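Local coordinates for protein aspartate aminotransferase, mitochondrial (Trypanosoma brucei brucei, PDB 4W5K) that probably transfers amino groups between L-aspartate and 2-oxoglutarate with pyridoxal 5'-phosphate as cofactor, working as a homodimer, at residues A[236-241]-A[257-262]; A[331-336]-A[390-395]. The protein carries 1 engineered substitution. All coordinates share one frame; numbering follows the deposited sequence.

Interaction 1. Residues A[236-241]-A[257-262]; sequences NLIVAQ and LHISTA
Val239 and His258 face each other as an antiparallel hydrogen-bonded pair: Val239 N gives its hydrogen to His258 O at 2.8 Å, and His258 N returns one to Val239 O at 3.0 Å. Two residues on, at the next hydrogen-bonding position, Ser260 N reaches Leu237 O at 2.9 Å, but the reciprocal bond is taken over by a side chain. The hydroxyl of Ser260, turned between its own backbone N and carbonyl carbon (chi1 67°), accepts from Leu237 N, with OG 2.8 Å from that nitrogen. The carbonyl thereby spared, Ser260 O, receives Asn236 ND2 on a lone pair at 2.9 Å, 20° out of the amide plane of Asn236. Two side chains thus extend the pairing back beyond the N-terminal start of the strand.

On the face bearing Ile238, Ala240, Leu257 and Ile259, the Ile238 and Leu257 side chains run side by side, with Ile238 CG2 3.6 Å from Leu257 CD1. Helices 99-110 and 264-282 pack against this face. On the face of Val239 and His258, the extended Gln241 side chain brings its amide to the edge of the imidazole, the two planes 61° apart. The ring is steadied from beyond the pair by Ser94, bonded to ND1, and by Phe80, which meets it edge-to-face.

Strand 255-260 runs antiparallel to both its neighbours, 238-242 and 92-97, in the largely parallel central sheet of the large, cofactor-binding domain; strand 238-242 ends at Ser242, which binds pyridoxal 5'-phosphate. Backbone pairing satisfies the strand centre, and side-chain hydrogen bonds take over where the regular ladder stops.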
ATOM      1  N   ASN A 236      20.707 -17.621  -0.054  1.00 24.23           N
ATOM      2  CA  ASN A 236      19.622 -16.642  -0.076  1.00 24.89           C
ATOM      3  C   ASN A 236      19.280 -16.154   1.318  1.00 25.81           C
ATOM      4  O   ASN A 236      18.981 -16.968   2.202  1.00 22.16           O
ATOM      5  CB  ASN A 236      18.351 -17.232  -0.708  1.00 24.43           C
ATOM      6  CG  ASN A 236      18.579 -17.774  -2.100  1.00 25.67           C
ATOM      7  OD1 ASN A 236      18.708 -18.985  -2.297  1.00 27.52           O
ATOM      8  ND2 ASN A 236      18.631 -16.886  -3.076  1.00 24.00           N
ATOM      9  N   LEU A 237      19.313 -14.829   1.492  1.00 20.49           N
ATOM     10  CA  LEU A 237      18.832 -14.132   2.679  1.00 19.41           C
ATOM     11  C   LEU A 237      17.703 -13.158   2.303  1.00 20.23           C
ATOM     12  O   LEU A 237      17.803 -12.475   1.290  1.00 20.07           O
ATOM     13  CB  LEU A 237      19.981 -13.361   3.340  1.00 19.37           C
ATOM     14  CG  LEU A 237      19.613 -12.178   4.249  1.00 21.58           C
ATOM     15  CD1 LEU A 237      19.092 -12.694   5.603  1.00 17.15           C
ATOM     16  CD2 LEU A 237      20.831 -11.261   4.468  1.00 20.99           C
ATOM     17  N   ILE A 238      16.640 -13.104   3.107  1.00 16.87           N
ATOM     18  CA  ILE A 238      15.554 -12.146   2.889  1.00 16.30           C
ATOM     19  C   ILE A 238      15.582 -11.133   4.025  1.00 18.67           C
ATOM     20  O   ILE A 238      15.769 -11.520   5.176  1.00 19.19           O
ATOM     21  CB  ILE A 238      14.167 -12.820   2.859  1.00 17.21           C
ATOM     22  CG1 ILE A 238      14.163 -13.987   1.873  1.00 22.93           C
ATOM     23  CG2 ILE A 238      13.056 -11.803   2.477  1.00 19.38           C
ATOM     24  CD1 ILE A 238      14.075 -15.312   2.544  1.00 25.85           C
ATOM     25  N   VAL A 239      15.395  -9.851   3.705  1.00 16.35           N
ATOM     26  CA  VAL A 239      15.328  -8.822   4.741  1.00 17.80           C
ATOM     27  C   VAL A 239      14.108  -7.932   4.507  1.00 17.24           C
ATOM     28  O   VAL A 239      13.962  -7.383   3.412  1.00 18.55           O
ATOM     29  CB  VAL A 239      16.580  -7.922   4.765  1.00 16.25           C
ATOM     30  CG1 VAL A 239      16.479  -6.917   5.929  1.00 16.01           C
ATOM     31  CG2 VAL A 239      17.861  -8.763   4.924  1.00 20.23           C
ATOM     32  N   ALA A 240      13.236  -7.817   5.518  1.00 14.43           N
ATOM     33  CA  ALA A 240      12.107  -6.885   5.487  1.00 14.93           C
ATOM     34  C   ALA A 240      12.511  -5.689   6.325  1.00 14.28           C
ATOM     35  O   ALA A 240      12.761  -5.826   7.528  1.00 17.37           O
ATOM     36  CB  ALA A 240      10.835  -7.528   6.048  1.00 16.69           C
ATOM     37  N   GLN A 241      12.610  -4.530   5.679  1.00 13.63           N
ATOM     38  CA  GLN A 241      13.176  -3.347   6.310  1.00 14.74           C
ATOM     39  C   GLN A 241      12.107  -2.253   6.465  1.00 16.03           C
ATOM     40  O   GLN A 241      11.542  -1.783   5.478  1.00 16.27           O
ATOM     41  CB  GLN A 241      14.375  -2.853   5.464  1.00 16.43           C
ATOM     42  CG  GLN A 241      14.994  -1.545   5.883  1.00 17.80           C
ATOM     43  CD  GLN A 241      16.137  -1.148   4.966  1.00 21.02           C
ATOM     44  OE1 GLN A 241      16.095  -1.425   3.762  1.00 20.71           O
ATOM     45  NE2 GLN A 241      17.138  -0.452   5.511  1.00 22.51           N
ATOM     46  N   LEU A 257      12.242  -4.327   0.751  1.00 16.25           N
ATOM     47  CA  LEU A 257      12.458  -5.764   0.771  1.00 16.63           C
ATOM     48  C   LEU A 257      13.730  -6.082   0.004  1.00 18.89           C
ATOM     49  O   LEU A 257      13.952  -5.523  -1.065  1.00 19.71           O
ATOM     50  CB  LEU A 257      11.250  -6.473   0.152  1.00 16.13           C
ATOM     51  CG  LEU A 257      11.400  -7.965  -0.140  1.00 17.54           C
ATOM     52  CD1 LEU A 257      11.574  -8.742   1.166  1.00 19.43           C
ATOM     53  CD2 LEU A 257      10.152  -8.432  -0.841  1.00 18.09           C
ATOM     54  N   HIS A 258      14.557  -7.000   0.525  1.00 16.84           N
ATOM     55  CA  HIS A 258      15.823  -7.363  -0.116  1.00 18.89           C
ATOM     56  C   HIS A 258      15.935  -8.874  -0.126  1.00 17.90           C
ATOM     57  O   HIS A 258      15.680  -9.489   0.913  1.00 18.72           O
ATOM     58  CB  HIS A 258      17.028  -6.781   0.648  1.00 18.85           C
ATOM     59  CG  HIS A 258      16.905  -5.315   0.928  1.00 20.12           C
ATOM     60  ND1 HIS A 258      17.094  -4.348  -0.040  1.00 22.15           N
ATOM     61  CD2 HIS A 258      16.632  -4.655   2.080  1.00 24.02           C
ATOM     62  CE1 HIS A 258      16.937  -3.152   0.508  1.00 20.58           C
ATOM     63  NE2 HIS A 258      16.650  -3.313   1.793  1.00 20.36           N
ATOM     64  N   ILE A 259      16.271  -9.460  -1.272  1.00 18.92           N
ATOM     65  CA  ILE A 259      16.590 -10.885  -1.342  1.00 18.86           C
ATOM     66  C   ILE A 259      17.946 -11.090  -2.004  1.00 21.04           C
ATOM     67  O   ILE A 259      18.144 -10.756  -3.168  1.00 21.49           O
ATOM     68  CB  ILE A 259      15.538 -11.718  -2.140  1.00 20.08           C
ATOM     69  CG1 ILE A 259      14.103 -11.446  -1.644  1.00 19.43           C
ATOM     70  CG2 ILE A 259      15.924 -13.222  -2.102  1.00 19.34           C
ATOM     71  CD1 ILE A 259      13.371 -10.384  -2.491  1.00 22.19           C
ATOM     72  N   SER A 260      18.886 -11.677  -1.281  1.00 19.03           N
ATOM     73  CA  SER A 260      20.172 -11.989  -1.898  1.00 20.84           C
ATOM     74  C   SER A 260      20.091 -13.276  -2.701  1.00 24.33           C
ATOM     75  O   SER A 260      19.293 -14.159  -2.404  1.00 24.62           O
ATOM     76  CB  SER A 260      21.279 -12.108  -0.855  1.00 21.90           C
ATOM     77  OG  SER A 260      21.077 -13.229  -0.009  1.00 22.39           O
ATOM     78  N   THR A 261      20.904 -13.339  -3.747  1.00 21.40           N
ATOM     79  CA  THR A 261      20.935 -14.464  -4.667  1.00 22.44           C
ATOM     80  C   THR A 261      22.363 -14.749  -5.091  1.00 25.77           C
ATOM     81  O   THR A 261      23.296 -14.050  -4.703  1.00 27.25           O
ATOM     82  CB  THR A 261      20.089 -14.195  -5.939  1.00 28.00           C
ATOM     83  OG1 THR A 261      20.748 -13.222  -6.755  1.00 27.66           O
ATOM     84  CG2 THR A 261      18.700 -13.730  -5.578  1.00 26.27           C
ATOM     85  N   ALA A 262      22.550 -15.775  -5.905  1.00 24.42           N
ATOM     86  CA  ALA A 262      23.897 -16.121  -6.329  1.00 28.73           C
ATOM     87  C   ALA A 262      24.493 -15.187  -7.390  1.00 28.96           C
ATOM     88  O   ALA A 262      25.701 -15.215  -7.617  1.00 33.92           O
ATOM     89  CB  ALA A 262      23.925 -17.554  -6.851  1.00 30.29           C
TER

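Interaction 2. Residues A[331-336]-A[390-395]; sequences CGSVHD and AIHNVT. With EDO (1,2-ethanediol), chain E.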
ATOM      1  N   CYS A 331      11.032   2.510  45.643  1.00 38.99           N
ATOM      2  CA  CYS A 331       9.712   2.220  46.201  1.00 40.43           C
ATOM      3  C   CYS A 331       9.736   1.099  47.239  1.00 40.19           C
ATOM      4  O   CYS A 331       8.787   0.940  48.004  1.00 41.79           O
ATOM      5  CB  CYS A 331       8.737   1.830  45.086  1.00 43.37           C
ATOM      6  SG  CYS A 331       8.170   3.191  44.072  1.00 52.76           S
ATOM      7  N   GLY A 332      10.795   0.296  47.226  1.00 39.62           N
ATOM      8  CA  GLY A 332      10.923  -0.815  48.153  1.00 36.98           C
ATOM      9  C   GLY A 332      10.646  -2.182  47.541  1.00 34.14           C
ATOM     10  O   GLY A 332      10.512  -3.168  48.265  1.00 34.82           O
ATOM     11  N   SER A 333      10.554  -2.265  46.216  1.00 33.52           N
ATOM     12  CA  SER A 333      10.325  -3.568  45.596  1.00 30.33           C
ATOM     13  C   SER A 333      11.514  -4.474  45.818  1.00 30.80           C
ATOM     14  O   SER A 333      12.657  -4.095  45.553  1.00 31.38           O
ATOM     15  CB  SER A 333      10.051  -3.443  44.091  1.00 30.99           C
ATOM     16  OG  SER A 333       9.882  -4.728  43.512  1.00 27.42           O
ATOM     17  N   VAL A 334      11.251  -5.682  46.295  1.00 27.54           N
ATOM     18  CA  VAL A 334      12.324  -6.627  46.521  1.00 29.24           C
ATOM     19  C   VAL A 334      12.492  -7.598  45.353  1.00 28.54           C
ATOM     20  O   VAL A 334      13.384  -8.453  45.388  1.00 30.40           O
ATOM     21  CB  VAL A 334      12.098  -7.416  47.836  1.00 31.42           C
ATOM     22  CG1 VAL A 334      11.896  -6.454  48.982  1.00 32.04           C
ATOM     23  CG2 VAL A 334      10.897  -8.329  47.728  1.00 32.84           C
ATOM     24  N   HIS A 335      11.658  -7.457  44.318  1.00 25.55           N
ATOM     25  CA  HIS A 335      11.740  -8.338  43.158  1.00 25.05           C
ATOM     26  C   HIS A 335      12.809  -7.869  42.192  1.00 26.59           C
ATOM     27  O   HIS A 335      13.252  -6.724  42.239  1.00 28.75           O
ATOM     28  CB  HIS A 335      10.376  -8.422  42.442  1.00 28.64           C
ATOM     29  CG  HIS A 335       9.287  -8.930  43.334  1.00 28.68           C
ATOM     30  ND1 HIS A 335       9.448 -10.033  44.140  1.00 33.67           N
ATOM     31  CD2 HIS A 335       8.048  -8.447  43.598  1.00 31.22           C
ATOM     32  CE1 HIS A 335       8.344 -10.232  44.841  1.00 33.02           C
ATOM     33  NE2 HIS A 335       7.479  -9.283  44.528  1.00 32.56           N
ATOM     34  N   ASP A 336      13.220  -8.761  41.303  1.00 21.90           N
ATOM     35  CA  ASP A 336      14.273  -8.416  40.359  1.00 21.44           C
ATOM     36  C   ASP A 336      13.674  -7.827  39.089  1.00 21.89           C
ATOM     37  O   ASP A 336      12.818  -8.461  38.443  1.00 25.11           O
ATOM     38  CB  ASP A 336      15.121  -9.623  40.000  1.00 21.02           C
ATOM     39  CG  ASP A 336      16.380  -9.212  39.258  1.00 23.04           C
ATOM     40  OD1 ASP A 336      17.416  -8.981  39.935  1.00 23.33           O
ATOM     41  OD2 ASP A 336      16.317  -9.039  38.033  1.00 25.06           O
ATOM     42  N   ALA A 390       2.765   2.013  41.306  1.00 39.01           N
ATOM     43  CA  ALA A 390       1.669   1.107  40.979  1.00 40.85           C
ATOM     44  C   ALA A 390       2.171  -0.329  40.757  1.00 41.65           C
ATOM     45  O   ALA A 390       1.596  -1.277  41.279  1.00 42.61           O
ATOM     46  CB  ALA A 390       0.917   1.608  39.752  1.00 39.06           C
ATOM     47  N   ILE A 391       3.240  -0.490  39.982  1.00 36.76           N
ATOM     48  CA  ILE A 391       3.784  -1.821  39.724  1.00 35.51           C
ATOM     49  C   ILE A 391       4.317  -2.456  41.018  1.00 37.03           C
ATOM     50  O   ILE A 391       4.107  -3.647  41.276  1.00 39.91           O
ATOM     51  CB  ILE A 391       4.888  -1.772  38.651  1.00 31.27           C
ATOM     52  CG1 ILE A 391       4.242  -1.448  37.289  1.00 34.03           C
ATOM     53  CG2 ILE A 391       5.671  -3.080  38.618  1.00 34.29           C
ATOM     54  CD1 ILE A 391       5.231  -1.229  36.133  1.00 32.89           C
ATOM     55  N   HIS A 392       4.970  -1.660  41.851  1.00 34.21           N
ATOM     56  CA  HIS A 392       5.382  -2.168  43.169  1.00 34.51           C
ATOM     57  C   HIS A 392       4.170  -2.605  43.998  1.00 38.96           C
ATOM     58  O   HIS A 392       4.166  -3.689  44.576  1.00 38.09           O
ATOM     59  CB  HIS A 392       6.189  -1.130  43.933  1.00 33.68           C
ATOM     60  CG  HIS A 392       6.451  -1.514  45.363  1.00 34.30           C
ATOM     61  ND1 HIS A 392       7.125  -2.666  45.711  1.00 38.83           N
ATOM     62  CD2 HIS A 392       6.116  -0.909  46.528  1.00 36.17           C
ATOM     63  CE1 HIS A 392       7.212  -2.745  47.029  1.00 39.55           C
ATOM     64  NE2 HIS A 392       6.603  -1.694  47.550  1.00 40.95           N
ATOM     65  N   ASN A 393       3.129  -1.778  44.037  1.00 39.79           N
ATOM     66  CA  ASN A 393       1.943  -2.107  44.827  1.00 40.61           C
ATOM     67  C   ASN A 393       1.241  -3.396  44.397  1.00 42.47           C
ATOM     68  O   ASN A 393       0.750  -4.141  45.238  1.00 48.49           O
ATOM     69  CB  ASN A 393       0.947  -0.943  44.794  1.00 41.48           C
ATOM     70  CG  ASN A 393       1.440   0.251  45.576  1.00 45.66           C
ATOM     71  OD1 ASN A 393       2.502   0.199  46.206  1.00 49.15           O
ATOM     72  ND2 ASN A 393       0.694   1.337  45.532  1.00 49.64           N
ATOM     73  N   VAL A 394       1.200  -3.678  43.101  1.00 40.97           N
ATOM     74  CA  VAL A 394       0.497  -4.874  42.646  1.00 39.34           C
ATOM     75  C   VAL A 394       1.377  -6.113  42.659  1.00 39.07           C
ATOM     76  O   VAL A 394       0.870  -7.223  42.483  1.00 41.87           O
ATOM     77  CB  VAL A 394      -0.088  -4.703  41.210  1.00 42.97           C
ATOM     78  CG1 VAL A 394      -1.093  -3.563  41.175  1.00 40.87           C
ATOM     79  CG2 VAL A 394       1.019  -4.496  40.189  1.00 43.52           C
ATOM     80  N   THR A 395       2.685  -5.941  42.866  1.00 36.52           N
ATOM     81  CA  THR A 395       3.577  -7.098  42.906  1.00 33.77           C
ATOM     82  C   THR A 395       4.141  -7.406  44.292  1.00 35.90           C
ATOM     83  O   THR A 395       4.632  -8.509  44.505  1.00 35.56           O
ATOM     84  CB  THR A 395       4.780  -6.954  41.930  1.00 32.51           C
ATOM     85  OG1 THR A 395       5.491  -5.742  42.200  1.00 33.86           O
ATOM     86  CG2 THR A 395       4.296  -6.942  40.486  1.00 33.46           C
TER
HETATM   87  C1  EDO E 502       8.404  -9.487  37.749  1.00 30.62           C
HETATM   88  O1  EDO E 502       8.871  -9.717  36.417  1.00 32.46           O
HETATM   89  C2  EDO E 502       9.612  -9.174  38.622  1.00 30.86           C
HETATM   90  O2  EDO E 502      10.584 -10.226  38.470  1.00 29.18           O
HETATM   91  O   HOH W   1       7.304  -5.119  44.416  1.00 28.88           O
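The backbone of Ser333 passes His392 on helix 384-395 with their CA atoms 5.7 Å apart, just after Gly332, at positive phi (104°), has closed helix 300-331 in a Schellman motif. The turn is laid against the His392 imidazole. With CG anti to the backbone N (chi1 171°), this ring reaches out from its helix and lies along the chain from Cys331 to Ser333. The carbonyl carbon of Cys331 sits over one face, offset toward the rim, while Cys331 CB comes within 4.1 Å of His392 CD2. At the other end of the ring, His392 ND1 is 3.4 Å from Ser333 CB, a van der Waals approach.

A water joins the side chains of His392, Ser333 and Thr395. It lies 2.8 Å from His392 ND1 and equally close to Ser333 OG, and it donates to Thr395 OG1 at 2.9 Å. Thr395 OG1 passes its own hydrogen back to Ile391 O at 2.7 Å, so the last turn of the helix fixes the orientation of the water's third partner. Ser333 OG is also bonded to the indole nitrogen of Trp337, which extends the network into the following residues.

Farther along, the His335 and Thr395 side chains lie antiparallel, alongside each other. His335 NE2 donates to Thr395 O at 3.0 Å; the carbonyl oxygen lies near the imidazole plane, whereas the donor stands 50° out of the carbonyl plane. An ethanediol, probably from the crystallisation liquor, donates from O2 to Asp336 O.

Here, away from the active site, a Schellman-terminated long helix and the loop after it dock on the C-terminal helix in the small domain of this fold type I enzyme, joined by histidine-centred packing, a bridging water and one direct imidazole-to-carbonyl bond.

Interaction 1 belongs to the buried central sheet and interaction 2 to the surface; they lie on opposite sides of the chain's centre, their own centres 45 Å apart, and share no helix or strand. Place in the fold sets the chemistry of each. Between strands 238-242 and 255-260 the bonds are direct, mostly backbone to backbone, with helices over both faces and the cofactor pocket nearby. Between 331-336 and 390-395 there is no backbone-to-backbone bond; a loop meets a helix through imidazole rings, and water enters the bonding. Each nevertheless recruits a serine hydroxyl and a histidine, enclosed by protein in one case and hydrated in the other.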